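Long-range contacts in pyrethroid hydrolase (Sphingobium faniae, PDB 5Y57), which catalyses the hydrolysis of the ester bond of pyrethroid insecticides such as permethrin and cypermethrin, releasing a cyclopropanecarboxylic acid and an alcohol: residues Y196-D201 with V221-L226; V52-Y57 with S175-G180; A12-A17 with E168-T173; T2-I7 with R67-S72. All coordinates share one frame; numbering follows the deposited sequence.

Contact 1: Y196-D201 with V221-L226; sequences YIEALD and VAVVSL
Glu198 and Ser225 sit level on the neighbouring parallel strands 196-199 and 222-226, and Ser225 OG donates to Glu198 OE1 at 2.9 Å, coming from above the carboxylate plane, 52° out of it. The other oxygen, OE2, is held by a salt bridge to Arg211 and a hydrogen bond from Gln214, both on helix 207-216, so protein donors grip the buried carboxylate at both oxygens. With CG beside the backbone N (chi1 -75°) and the chain extended, the acid also crosses Val223, whose CG1 lies 3.6 Å from OE2. Backbone polar groups pair alternately: Tyr196 N gives to Ala222 O at 2.8 Å, Val224 N to Tyr196 O, Glu198 N to Val224 O, Leu226 N to Glu198 O. Past the strand end Leu200 N meets Leu226 O almost head-on at 2.9 Å. Tyr196 turns its hydroxyl away, to Ala103 O. On the other face of the sheet Ile197 CG1 presses on Val224 CG2 at a tight 3.5 Å, and Ile197 CG2 reaches Leu226 CD1 at 3.7 Å. Helix 207-216 joins the two strands as a beta-alpha-beta crossover of the alpha/beta-hydrolase fold, and Asp202, probably the acid of the charge relay, follows the first of them closely.

Contact 2: V52-Y57 with S175-G180; sequences VDMEHY and STVPFG. With PMS (phenylmethanesulfonic acid), chain G.
Pro178 packs against both the selenium of the selenomethionine Met54 and the ring of Tyr57, and this is the dense part of the contact. The bent Met54 chain (chi2 -60°, chi3 -86°) brings SE to 3.7 Å from Pro178 CA, while Pro178 CG lies 3.6 Å from Tyr57 CE2. Pro178 CD stands over one face of that ring, displaced toward its rim. Tyr57 is swung there with CG anti to the backbone N (chi1 -166°), and its hydroxyl is tied to His41 and Gln174. Helix 80-90 backs the same core through Ser83 and Trp86. Two short, capped helical turns of the alpha/beta-hydrolase fold meet here: Asp53 is the N-cap of helix 54-57, its OD1 accepting from His56 N at 3.0 Å, and Ser175 OG caps the weakly bonded turn 177-180 by accepting from Val177 N, also at 3.0 Å. Toward solvent the fit slackens. Val177 CG1 touches mainly backbone, 3.8 Å from Asp53 C, and its CG2 approaches Val52 O no closer than 4.1 Å, beside the exposed Val52. Buried Phe179 starts away from 52-57, and its ring edge meets the bound phenylmethanesulfonic acid in plane, CE1 lying 3.6 Å from ligand atom C5.

Contact 3: A12-A17 with E168-T173; sequences ALNRGA and EHFIQT. With PMS (phenylmethanesulfonic acid), chain G.
The imidazole of His169 lies with one face over the backbone of Ala17, whose carbonyl carbon is 3.7 Å from His169 CD2. The ring of Tyr234 meets His169 nearly parallel, and its hydroxyl is hydrogen-bonded to ND1. Beside it, the ring of Phe170 carries His169 CB over the centre of one face, while Leu13 O lies at its edge, in the ring plane. Asn14 runs alongside Phe170 in the same direction, its amide plane turned 83° from the ring. The two loops themselves run nearly antiparallel and are bridged once, at Asn14 and Phe170: Ile171 N gives to Leu13 O at 3.0 Å and Arg15 N to His169 O at 2.7 Å, each donor standing above the carbonyl plane by more than 50°. Arg15 bends at chi3 (66°), and its stem crosses Ile171, CG lying 3.6 Å from Ile171 CG2. Its NH1 donates at 3.1 Å to a water that in turn donates to Phe170 O at 3.0 Å, while NH2 forms a salt bridge with Asp37. Leu13 CD2 closes the far end, 3.5 Å from Gln172 O. At the start of the first loop Ala12 N donates to ligand oxygen O2S at 2.9 Å, and Leu79 N is also hydrogen-bonded to the ligand. Two backbone amides directed at the ligand's sulfur-bound oxygens are consistent with an oxyanion hole, which would stabilise the negative charge that develops during ester hydrolysis.

Contact 4: T2-I7 with R67-S72; sequences TVTDII and RAEGQS
Strands 3-7 and 71-72 begin a parallel pairing with a beta bulge, the register slipping by one residue between the Val3–Gln71 and Asp5–Ser72 bridges. Gln71 N gives to Thr2 O at 2.8 Å, and at the bulge Gln71 O takes Thr4 N at 2.9 Å together with a weak bond from Asp5 N at 3.3 Å. The extra residue, Thr4, puts OG1 between its backbone N and carbonyl carbon (chi1 51°), where the hydroxyl accepts from Gly70 N at 2.8 Å and donates to Asp5 OD1 at 2.7 Å, nearly along the C–O axis of the carboxylate. It thereby ties the turn ahead of strand 71-77 to the edge of strand 3-9. These are neighbouring strands of the parallel alpha/beta-hydrolase sheet, and the second leads toward a probable nucleophile elbow around Ser78. Asp5 OD2 is bound by His34 of the next strand, and Ala68 CB abuts the carboxylate, 3.7 Å from Asp5 CG. On the same face as Asp5, Ser72 OG packs 3.5 Å from Asp5 CB. At the other end Thr2 and Gln71 lie side by side, CG2 to CG 3.8 Å, and the bent Gln71 chain (chi2 -73°) carries its amide on to Asp93 O.

In the fold
Contacts 1 and 4 belong to the same six-stranded parallel sheet: contact 4 joins two adjacent strands toward one side, contact 1 the last two on the other, their centres 24 Å apart. Contacts 2 and 3 lie 16 Å apart between centres, and their segments adjoin in sequence, 168-173 running almost directly into 175-180. Both touch the phenylmethanesulfonic acid, from different sides: contact 3 supplies a backbone amide to a sulfur-bound oxygen, contact 2 an aromatic edge to the phenyl ring. Contact 1, about 13 Å from either at the nearest atoms, comes closest to the probable charge-relay residues: the side chain of Ala199 is about 4 Å from that of Asp202 and about 6 Å from that of His230.

Contact 1: Y196-D201 with V221-L226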
loop_
_atom_site.group_PDB
_atom_site.type_symbol
_atom_site.label_atom_id
_atom_site.label_comp_id
_atom_site.label_asym_id
_atom_site.label_seq_id
_atom_site.Cartn_x
_atom_site.Cartn_y
_atom_site.Cartn_z
ATOM N N TYR A 196 -0.218 10.833 4.487
ATOM C CA TYR A 196 -1.387 9.989 4.282
ATOM C C TYR A 196 -2.260 10.627 3.214
ATOM O O TYR A 196 -2.680 11.781 3.364
ATOM C CB TYR A 196 -2.194 9.788 5.572
ATOM C CG TYR A 196 -3.035 8.519 5.536
ATOM C CD1 TYR A 196 -4.285 8.508 4.956
ATOM C CD2 TYR A 196 -2.556 7.332 6.076
ATOM C CE1 TYR A 196 -5.045 7.365 4.921
ATOM C CE2 TYR A 196 -3.307 6.182 6.051
ATOM C CZ TYR A 196 -4.552 6.200 5.475
ATOM O OH TYR A 196 -5.289 5.039 5.456
ATOM N N ILE A 197 -2.500 9.895 2.128
ATOM C CA ILE A 197 -3.433 10.304 1.079
ATOM C C ILE A 197 -4.730 9.558 1.334
ATOM O O ILE A 197 -4.809 8.343 1.111
ATOM C CB ILE A 197 -2.891 10.018 -0.336
ATOM C CG1 ILE A 197 -1.544 10.702 -0.562
ATOM C CG2 ILE A 197 -3.896 10.466 -1.409
ATOM C CD1 ILE A 197 -1.024 10.620 -2.035
ATOM N N GLU A 198 -5.733 10.282 1.828
ATOM C CA GLU A 198 -7.040 9.727 2.140
ATOM C C GLU A 198 -7.828 9.481 0.868
ATOM O O GLU A 198 -7.738 10.236 -0.103
ATOM C CB GLU A 198 -7.867 10.669 3.030
ATOM C CG GLU A 198 -7.475 10.741 4.488
ATOM C CD GLU A 198 -8.213 11.865 5.230
ATOM O OE1 GLU A 198 -8.982 12.631 4.604
ATOM O OE2 GLU A 198 -8.006 11.984 6.443
ATOM N N ALA A 199 -8.641 8.433 0.899
ATOM C CA ALA A 199 -9.614 8.164 -0.152
ATOM C C ALA A 199 -10.979 8.315 0.500
ATOM O O ALA A 199 -11.444 7.399 1.189
ATOM C CB ALA A 199 -9.396 6.782 -0.758
ATOM N N LEU A 200 -11.616 9.473 0.276
ATOM C CA LEU A 200 -12.770 9.868 1.077
ATOM C C LEU A 200 -13.914 8.873 0.967
ATOM O O LEU A 200 -14.617 8.634 1.952
ATOM C CB LEU A 200 -13.233 11.275 0.679
ATOM C CG LEU A 200 -12.252 12.382 1.075
ATOM C CD1 LEU A 200 -12.392 13.626 0.249
ATOM C CD2 LEU A 200 -12.486 12.718 2.521
ATOM N N ASP A 201 -14.092 8.248 -0.198
ATOM C CA ASP A 201 -15.262 7.418 -0.445
ATOM C C ASP A 201 -14.951 5.927 -0.460
ATOM O O ASP A 201 -15.738 5.158 -1.011
ATOM C CB ASP A 201 -15.942 7.819 -1.756
ATOM C CG ASP A 201 -16.401 9.269 -1.762
ATOM O OD1 ASP A 201 -16.549 9.868 -0.681
ATOM O OD2 ASP A 201 -16.639 9.818 -2.863
ATOM N N VAL A 221 1.567 13.386 10.994
ATOM C CA VAL A 221 1.359 12.784 9.685
ATOM C C VAL A 221 0.650 13.827 8.837
ATOM O O VAL A 221 -0.437 14.280 9.196
ATOM C CB VAL A 221 0.547 11.470 9.751
ATOM C CG1 VAL A 221 0.168 10.981 8.356
ATOM C CG2 VAL A 221 1.356 10.398 10.462
ATOM N N ALA A 222 1.282 14.239 7.738
ATOM C CA ALA A 222 0.636 15.140 6.800
ATOM C C ALA A 222 -0.517 14.427 6.093
ATOM O O ALA A 222 -0.568 13.187 6.000
ATOM C CB ALA A 222 1.656 15.674 5.790
ATOM N N VAL A 223 -1.482 15.209 5.616
ATOM C CA VAL A 223 -2.670 14.613 5.010
ATOM C C VAL A 223 -3.035 15.369 3.748
ATOM O O VAL A 223 -3.132 16.600 3.756
ATOM C CB VAL A 223 -3.876 14.604 5.970
ATOM C CG1 VAL A 223 -5.015 13.744 5.400
ATOM C CG2 VAL A 223 -3.463 14.122 7.321
ATOM N N VAL A 224 -3.248 14.633 2.672
ATOM C CA VAL A 224 -4.013 15.123 1.539
ATOM C C VAL A 224 -5.217 14.200 1.378
ATOM O O VAL A 224 -5.144 12.991 1.637
ATOM C CB VAL A 224 -3.170 15.196 0.241
ATOM C CG1 VAL A 224 -1.828 15.798 0.516
ATOM C CG2 VAL A 224 -2.984 13.852 -0.344
ATOM N N SER A 225 -6.333 14.776 0.962
ATOM C CA SER A 225 -7.580 14.045 0.787
ATOM C C SER A 225 -7.973 14.025 -0.688
ATOM O O SER A 225 -7.809 15.027 -1.399
ATOM C CB SER A 225 -8.684 14.688 1.627
ATOM O OG SER A 225 -8.226 14.855 2.955
ATOM N N LEU A 226 -8.463 12.867 -1.157
ATOM C CA LEU A 226 -8.953 12.802 -2.521
ATOM C C LEU A 226 -10.386 12.299 -2.543
ATOM O O LEU A 226 -10.747 11.423 -1.750
ATOM C CB LEU A 226 -8.095 11.875 -3.396
ATOM C CG LEU A 226 -6.582 11.977 -3.522
ATOM C CD1 LEU A 226 -6.087 10.775 -4.355
ATOM C CD2 LEU A 226 -6.224 13.219 -4.230
#

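Contact 2: V52-Y57 with S175-G180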
loop_
_atom_site.group_PDB
_atom_site.type_symbol
_atom_site.label_atom_id
_atom_site.label_comp_id
_atom_site.label_asym_id
_atom_site.label_seq_id
_atom_site.Cartn_x
_atom_site.Cartn_y
_atom_site.Cartn_z
ATOM N N VAL A 52 8.115 -16.464 3.070
ATOM C CA VAL A 52 8.568 -16.827 4.413
ATOM C C VAL A 52 8.193 -15.752 5.438
ATOM O O VAL A 52 7.462 -16.022 6.400
ATOM C CB VAL A 52 10.082 -17.087 4.417
ATOM C CG1 VAL A 52 10.549 -17.303 5.836
ATOM C CG2 VAL A 52 10.407 -18.306 3.553
ATOM N N ASP A 53 8.718 -14.539 5.284
ATOM C CA ASP A 53 8.470 -13.467 6.263
ATOM C C ASP A 53 8.499 -12.121 5.545
ATOM O O ASP A 53 8.412 -12.050 4.316
ATOM C CB ASP A 53 9.478 -13.511 7.423
ATOM C CG ASP A 53 10.932 -13.490 6.954
ATOM O OD1 ASP A 53 11.192 -13.181 5.769
ATOM O OD2 ASP A 53 11.822 -13.769 7.787
HETATM N N MSE A 54 8.597 -11.040 6.314
HETATM C CA MSE A 54 8.476 -9.710 5.724
HETATM C C MSE A 54 9.701 -9.301 4.937
HETATM O O MSE A 54 9.568 -8.712 3.878
HETATM C CB MSE A 54 8.185 -8.669 6.801
HETATM C CG MSE A 54 6.721 -8.648 7.194
HETATM SE SE MSE A 54 5.478 -8.246 5.723
HETATM C CE MSE A 54 5.540 -6.260 5.837
ATOM N N GLU A 55 10.880 -9.584 5.497
ATOM C CA GLU A 55 12.138 -9.414 4.777
ATOM C C GLU A 55 12.081 -10.118 3.436
ATOM O O GLU A 55 12.541 -9.583 2.421
ATOM C CB GLU A 55 13.300 -9.972 5.615
ATOM C CG GLU A 55 14.715 -9.763 5.075
ATOM C CD GLU A 55 15.063 -10.629 3.859
ATOM O OE1 GLU A 55 14.652 -11.820 3.823
ATOM O OE2 GLU A 55 15.751 -10.116 2.936
ATOM N N HIS A 56 11.522 -11.329 3.422
ATOM C CA HIS A 56 11.383 -12.057 2.174
ATOM C C HIS A 56 10.347 -11.404 1.274
ATOM O O HIS A 56 10.585 -11.218 0.077
ATOM C CB HIS A 56 11.009 -13.513 2.457
ATOM C CG HIS A 56 10.936 -14.356 1.230
ATOM N ND1 HIS A 56 9.883 -15.206 0.971
ATOM C CD2 HIS A 56 11.784 -14.474 0.182
ATOM C CE1 HIS A 56 10.095 -15.827 -0.175
ATOM N NE2 HIS A 56 11.239 -15.395 -0.678
ATOM N N TYR A 57 9.181 -11.070 1.840
ATOM C CA TYR A 57 8.092 -10.456 1.085
ATOM C C TYR A 57 8.550 -9.175 0.392
ATOM O O TYR A 57 8.257 -8.957 -0.787
ATOM C CB TYR A 57 6.927 -10.158 2.038
ATOM C CG TYR A 57 5.584 -9.820 1.412
ATOM C CD1 TYR A 57 4.995 -10.646 0.466
ATOM C CD2 TYR A 57 4.902 -8.685 1.787
ATOM C CE1 TYR A 57 3.774 -10.342 -0.088
ATOM C CE2 TYR A 57 3.675 -8.371 1.244
ATOM C CZ TYR A 57 3.110 -9.193 0.306
ATOM O OH TYR A 57 1.878 -8.885 -0.243
ATOM N N SER A 175 -0.641 -14.021 0.600
ATOM C CA SER A 175 -0.048 -14.496 1.848
ATOM C C SER A 175 -0.579 -13.710 3.041
ATOM O O SER A 175 -0.764 -12.490 2.970
ATOM C CB SER A 175 1.472 -14.366 1.803
ATOM O OG SER A 175 2.001 -14.430 3.123
ATOM N N THR A 176 -0.828 -14.411 4.151
ATOM C CA THR A 176 -1.308 -13.726 5.350
ATOM C C THR A 176 -0.180 -13.092 6.152
ATOM O O THR A 176 -0.458 -12.436 7.162
ATOM C CB THR A 176 -2.103 -14.691 6.240
ATOM O OG1 THR A 176 -1.272 -15.797 6.604
ATOM C CG2 THR A 176 -3.345 -15.191 5.498
ATOM N N VAL A 177 1.062 -13.244 5.686
ATOM C CA VAL A 177 2.233 -12.723 6.402
ATOM C C VAL A 177 2.143 -11.224 6.712
ATOM O O VAL A 177 2.326 -10.854 7.878
ATOM C CB VAL A 177 3.518 -13.092 5.636
ATOM C CG1 VAL A 177 4.767 -12.412 6.238
ATOM C CG2 VAL A 177 3.717 -14.588 5.574
ATOM N N PRO A 178 1.909 -10.322 5.742
ATOM C CA PRO A 178 1.864 -8.886 6.088
ATOM C C PRO A 178 0.751 -8.507 7.048
ATOM O O PRO A 178 0.852 -7.472 7.717
ATOM C CB PRO A 178 1.676 -8.192 4.731
ATOM C CG PRO A 178 1.245 -9.269 3.775
ATOM C CD PRO A 178 1.874 -10.515 4.277
ATOM N N PHE A 179 -0.324 -9.285 7.110
ATOM C CA PHE A 179 -1.410 -8.959 8.015
ATOM C C PHE A 179 -1.020 -9.133 9.462
ATOM O O PHE A 179 -1.664 -8.545 10.335
ATOM C CB PHE A 179 -2.622 -9.833 7.743
ATOM C CG PHE A 179 -3.431 -9.403 6.572
ATOM C CD1 PHE A 179 -4.460 -8.483 6.727
ATOM C CD2 PHE A 179 -3.190 -9.940 5.323
ATOM C CE1 PHE A 179 -5.229 -8.106 5.655
ATOM C CE2 PHE A 179 -3.946 -9.570 4.247
ATOM C CZ PHE A 179 -4.973 -8.661 4.405
ATOM N N GLY A 180 0.025 -9.906 9.730
ATOM C CA GLY A 180 0.268 -10.336 11.084
ATOM C C GLY A 180 1.546 -9.823 11.692
ATOM O O GLY A 180 1.786 -10.034 12.882
HETATM C C PMS G . -6.877 -3.914 2.065
HETATM S S PMS G . -6.016 -3.847 0.627
HETATM C C1 PMS G . -7.448 -5.241 2.514
HETATM C C2 PMS G . -7.689 -6.268 1.617
HETATM C C3 PMS G . -8.213 -7.478 2.069
HETATM C C4 PMS G . -8.489 -7.644 3.413
HETATM C C5 PMS G . -8.237 -6.609 4.311
HETATM C C6 PMS G . -7.728 -5.403 3.865
HETATM O O2S PMS G . -4.725 -4.462 0.649
HETATM O O1S PMS G . -6.743 -4.211 -0.555
#

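Contact 3: A12-A17 with E168-T173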
loop_
_atom_site.group_PDB
_atom_site.type_symbol
_atom_site.label_atom_id
_atom_site.label_comp_id
_atom_site.label_asym_id
_atom_site.label_seq_id
_atom_site.Cartn_x
_atom_site.Cartn_y
_atom_site.Cartn_z
ATOM N N ALA A 12 -3.053 -5.946 -1.194
ATOM C CA ALA A 12 -3.332 -7.378 -1.231
ATOM C C ALA A 12 -4.013 -7.811 -2.530
ATOM O O ALA A 12 -4.869 -7.112 -3.083
ATOM C CB ALA A 12 -4.193 -7.762 -0.031
ATOM N N LEU A 13 -3.641 -8.994 -3.004
ATOM C CA LEU A 13 -4.190 -9.604 -4.215
ATOM C C LEU A 13 -3.915 -8.802 -5.500
ATOM O O LEU A 13 -4.453 -9.144 -6.559
ATOM C CB LEU A 13 -5.696 -9.852 -4.076
ATOM C CG LEU A 13 -6.093 -10.880 -3.006
ATOM C CD1 LEU A 13 -7.539 -10.682 -2.551
ATOM C CD2 LEU A 13 -5.901 -12.246 -3.558
ATOM N N ASN A 14 -3.099 -7.761 -5.450
ATOM C CA ASN A 14 -2.799 -6.932 -6.617
ATOM C C ASN A 14 -1.362 -7.145 -7.067
ATOM O O ASN A 14 -0.568 -7.809 -6.399
ATOM C CB ASN A 14 -3.043 -5.449 -6.300
ATOM C CG ASN A 14 -4.491 -5.045 -6.461
ATOM O OD1 ASN A 14 -5.394 -5.618 -5.841
ATOM N ND2 ASN A 14 -4.724 -4.047 -7.316
ATOM N N ARG A 15 -1.013 -6.532 -8.204
ATOM C CA ARG A 15 0.353 -6.566 -8.707
ATOM C C ARG A 15 0.792 -5.148 -9.078
ATOM O O ARG A 15 -0.037 -4.253 -9.262
ATOM C CB ARG A 15 0.502 -7.516 -9.919
ATOM C CG ARG A 15 0.156 -8.989 -9.643
ATOM C CD ARG A 15 0.287 -9.868 -10.921
ATOM N NE ARG A 15 1.670 -9.937 -11.368
ATOM C CZ ARG A 15 2.061 -10.275 -12.596
ATOM N NH1 ARG A 15 1.174 -10.592 -13.528
ATOM N NH2 ARG A 15 3.353 -10.281 -12.895
ATOM N N GLY A 16 2.116 -4.964 -9.168
ATOM C CA GLY A 16 2.763 -3.727 -9.612
ATOM C C GLY A 16 2.002 -2.941 -10.659
ATOM O O GLY A 16 1.852 -1.719 -10.554
ATOM N N ALA A 17 1.472 -3.649 -11.656
ATOM C CA ALA A 17 0.855 -3.034 -12.819
ATOM C C ALA A 17 -0.432 -2.300 -12.511
ATOM O O ALA A 17 -0.928 -1.585 -13.398
ATOM C CB ALA A 17 0.577 -4.083 -13.900
ATOM N N GLU A 168 -3.401 -8.751 -15.534
ATOM C CA GLU A 168 -2.067 -8.399 -15.059
ATOM C C GLU A 168 -2.082 -7.607 -13.758
ATOM O O GLU A 168 -1.035 -7.487 -13.107
ATOM C CB GLU A 168 -1.335 -7.547 -16.110
ATOM C CG GLU A 168 -0.965 -8.270 -17.357
ATOM C CD GLU A 168 -2.145 -8.482 -18.266
ATOM O OE1 GLU A 168 -2.142 -9.484 -19.008
ATOM O OE2 GLU A 168 -3.081 -7.653 -18.231
ATOM N N HIS A 169 -3.231 -7.061 -13.368
ATOM C CA HIS A 169 -3.295 -6.258 -12.147
ATOM C C HIS A 169 -3.432 -7.081 -10.863
ATOM O O HIS A 169 -3.272 -6.506 -9.769
ATOM C CB HIS A 169 -4.458 -5.262 -12.239
ATOM C CG HIS A 169 -4.198 -4.115 -13.177
ATOM N ND1 HIS A 169 -4.952 -2.957 -13.171
ATOM C CD2 HIS A 169 -3.275 -3.958 -14.158
ATOM C CE1 HIS A 169 -4.500 -2.135 -14.104
ATOM N NE2 HIS A 169 -3.482 -2.717 -14.713
ATOM N N PHE A 170 -3.667 -8.400 -10.968
ATOM C CA PHE A 170 -4.159 -9.230 -9.867
ATOM C C PHE A 170 -3.415 -10.550 -9.792
ATOM O O PHE A 170 -2.908 -11.059 -10.806
ATOM C CB PHE A 170 -5.648 -9.566 -10.019
ATOM C CG PHE A 170 -6.511 -8.387 -10.256
ATOM C CD1 PHE A 170 -6.654 -7.412 -9.268
ATOM C CD2 PHE A 170 -7.196 -8.238 -11.448
ATOM C CE1 PHE A 170 -7.451 -6.293 -9.475
ATOM C CE2 PHE A 170 -8.008 -7.120 -11.666
ATOM C CZ PHE A 170 -8.135 -6.149 -10.669
ATOM N N ILE A 171 -3.387 -11.118 -8.578
ATOM C CA ILE A 171 -3.067 -12.525 -8.370
ATOM C C ILE A 171 -4.254 -13.211 -7.673
ATOM O O ILE A 171 -5.185 -12.567 -7.181
ATOM C CB ILE A 171 -1.774 -12.745 -7.554
ATOM C CG1 ILE A 171 -1.894 -12.106 -6.175
ATOM C CG2 ILE A 171 -0.548 -12.202 -8.268
ATOM C CD1 ILE A 171 -0.728 -12.414 -5.257
ATOM N N GLN A 172 -4.185 -14.545 -7.618
ATOM C CA GLN A 172 -5.306 -15.331 -7.114
ATOM C C GLN A 172 -5.284 -15.473 -5.598
ATOM O O GLN A 172 -6.347 -15.453 -4.961
ATOM C CB GLN A 172 -5.311 -16.721 -7.768
ATOM C CG GLN A 172 -5.831 -16.735 -9.200
ATOM C CD GLN A 172 -7.343 -16.473 -9.329
ATOM O OE1 GLN A 172 -8.167 -17.368 -9.077
ATOM N NE2 GLN A 172 -7.706 -15.267 -9.777
ATOM N N THR A 173 -4.113 -15.666 -4.992
ATOM C CA THR A 173 -4.039 -15.921 -3.557
ATOM C C THR A 173 -2.958 -15.075 -2.890
ATOM O O THR A 173 -1.852 -14.930 -3.413
ATOM C CB THR A 173 -3.785 -17.414 -3.277
ATOM O OG1 THR A 173 -2.566 -17.812 -3.915
ATOM C CG2 THR A 173 -4.930 -18.269 -3.813
HETATM C C PMS G . -6.877 -3.914 2.065
HETATM S S PMS G . -6.016 -3.847 0.627
HETATM C C1 PMS G . -7.448 -5.241 2.514
HETATM C C2 PMS G . -7.689 -6.268 1.617
HETATM C C3 PMS G . -8.213 -7.478 2.069
HETATM C C4 PMS G . -8.489 -7.644 3.413
HETATM C C5 PMS G . -8.237 -6.609 4.311
HETATM C C6 PMS G . -7.728 -5.403 3.865
HETATM O O2S PMS G . -4.725 -4.462 0.649
HETATM O O1S PMS G . -6.743 -4.211 -0.555
HETATM O O HOH W 1 -1.712 -11.660 -13.446
#

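Contact 4: T2-I7 with R67-S72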
loop_
_atom_site.group_PDB
_atom_site.type_symbol
_atom_site.label_atom_id
_atom_site.label_comp_id
_atom_site.label_asym_id
_atom_site.label_seq_id
_atom_site.Cartn_x
_atom_site.Cartn_y
_atom_site.Cartn_z
ATOM N N THR A 2 18.193 15.040 -4.568
ATOM C CA THR A 2 18.393 14.142 -3.438
ATOM C C THR A 2 17.464 12.929 -3.580
ATOM O O THR A 2 17.867 11.799 -3.284
ATOM C CB THR A 2 18.167 14.875 -2.094
ATOM O OG1 THR A 2 19.285 15.730 -1.837
ATOM C CG2 THR A 2 18.002 13.901 -0.926
ATOM N N VAL A 3 16.249 13.150 -4.079
ATOM C CA VAL A 3 15.288 12.076 -4.315
ATOM C C VAL A 3 15.249 11.759 -5.805
ATOM O O VAL A 3 14.721 12.543 -6.604
ATOM C CB VAL A 3 13.889 12.435 -3.806
ATOM C CG1 VAL A 3 12.943 11.309 -4.126
ATOM C CG2 VAL A 3 13.918 12.704 -2.309
ATOM N N THR A 4 15.753 10.573 -6.167
ATOM C CA THR A 4 15.839 10.119 -7.549
ATOM C C THR A 4 14.855 9.018 -7.911
ATOM O O THR A 4 14.635 8.774 -9.103
ATOM C CB THR A 4 17.248 9.587 -7.844
ATOM O OG1 THR A 4 17.611 8.641 -6.828
ATOM C CG2 THR A 4 18.270 10.727 -7.892
ATOM N N ASP A 5 14.296 8.323 -6.932
ATOM C CA ASP A 5 13.472 7.162 -7.206
ATOM C C ASP A 5 12.157 7.272 -6.459
ATOM O O ASP A 5 12.089 7.868 -5.376
ATOM C CB ASP A 5 14.190 5.888 -6.823
ATOM C CG ASP A 5 15.395 5.614 -7.709
ATOM O OD1 ASP A 5 16.272 6.509 -7.809
ATOM O OD2 ASP A 5 15.464 4.496 -8.293
ATOM N N ILE A 6 11.103 6.738 -7.074
ATOM C CA ILE A 6 9.793 6.609 -6.444
ATOM C C ILE A 6 9.328 5.176 -6.661
ATOM O O ILE A 6 9.379 4.664 -7.788
ATOM C CB ILE A 6 8.770 7.623 -6.999
ATOM C CG1 ILE A 6 9.232 9.061 -6.742
ATOM C CG2 ILE A 6 7.425 7.471 -6.336
ATOM C CD1 ILE A 6 8.240 10.093 -7.245
ATOM N N ILE A 7 8.900 4.524 -5.581
ATOM C CA ILE A 7 8.600 3.093 -5.567
ATOM C C ILE A 7 7.174 2.919 -5.071
ATOM O O ILE A 7 6.892 3.151 -3.889
ATOM C CB ILE A 7 9.580 2.309 -4.688
ATOM C CG1 ILE A 7 11.018 2.524 -5.154
ATOM C CG2 ILE A 7 9.188 0.803 -4.632
ATOM C CD1 ILE A 7 12.059 2.024 -4.175
ATOM N N ARG A 67 19.995 -0.241 -5.468
ATOM C CA ARG A 67 20.597 0.273 -6.697
ATOM C C ARG A 67 20.153 1.693 -7.032
ATOM O O ARG A 67 20.622 2.257 -8.024
ATOM C CB ARG A 67 20.300 -0.667 -7.877
ATOM C CG ARG A 67 18.970 -0.453 -8.587
ATOM C CD ARG A 67 18.604 -1.708 -9.365
ATOM N NE ARG A 67 17.927 -1.449 -10.631
ATOM C CZ ARG A 67 18.545 -1.116 -11.766
ATOM N NH1 ARG A 67 17.842 -0.924 -12.875
ATOM N NH2 ARG A 67 19.864 -0.966 -11.799
ATOM N N ALA A 68 19.287 2.291 -6.222
ATOM C CA ALA A 68 18.909 3.681 -6.435
ATOM C C ALA A 68 20.126 4.598 -6.329
ATOM O O ALA A 68 20.941 4.473 -5.412
ATOM C CB ALA A 68 17.856 4.096 -5.415
ATOM N N GLU A 69 20.236 5.536 -7.272
ATOM C CA GLU A 69 21.350 6.488 -7.251
ATOM C C GLU A 69 21.300 7.377 -6.008
ATOM O O GLU A 69 22.317 7.567 -5.327
ATOM C CB GLU A 69 21.347 7.331 -8.534
ATOM C CG GLU A 69 21.999 8.712 -8.390
ATOM C CD GLU A 69 21.985 9.530 -9.687
ATOM O OE1 GLU A 69 21.805 8.931 -10.776
ATOM O OE2 GLU A 69 22.151 10.774 -9.614
ATOM N N GLY A 70 20.121 7.920 -5.693
ATOM C CA GLY A 70 19.921 8.755 -4.521
ATOM C C GLY A 70 18.870 8.196 -3.574
ATOM O O GLY A 70 18.863 6.991 -3.299
ATOM N N GLN A 71 17.980 9.054 -3.073
ATOM C CA GLN A 71 16.966 8.696 -2.082
ATOM C C GLN A 71 15.643 8.379 -2.761
ATOM O O GLN A 71 15.343 8.887 -3.840
ATOM C CB GLN A 71 16.755 9.834 -1.080
ATOM C CG GLN A 71 17.974 10.155 -0.261
ATOM C CD GLN A 71 18.250 9.094 0.763
ATOM O OE1 GLN A 71 17.605 9.049 1.806
ATOM N NE2 GLN A 71 19.197 8.215 0.467
ATOM N N SER A 72 14.824 7.559 -2.091
ATOM C CA SER A 72 13.579 7.070 -2.661
ATOM C C SER A 72 12.361 7.454 -1.820
ATOM O O SER A 72 12.444 7.645 -0.599
ATOM C CB SER A 72 13.615 5.554 -2.797
ATOM O OG SER A 72 14.794 5.132 -3.466
#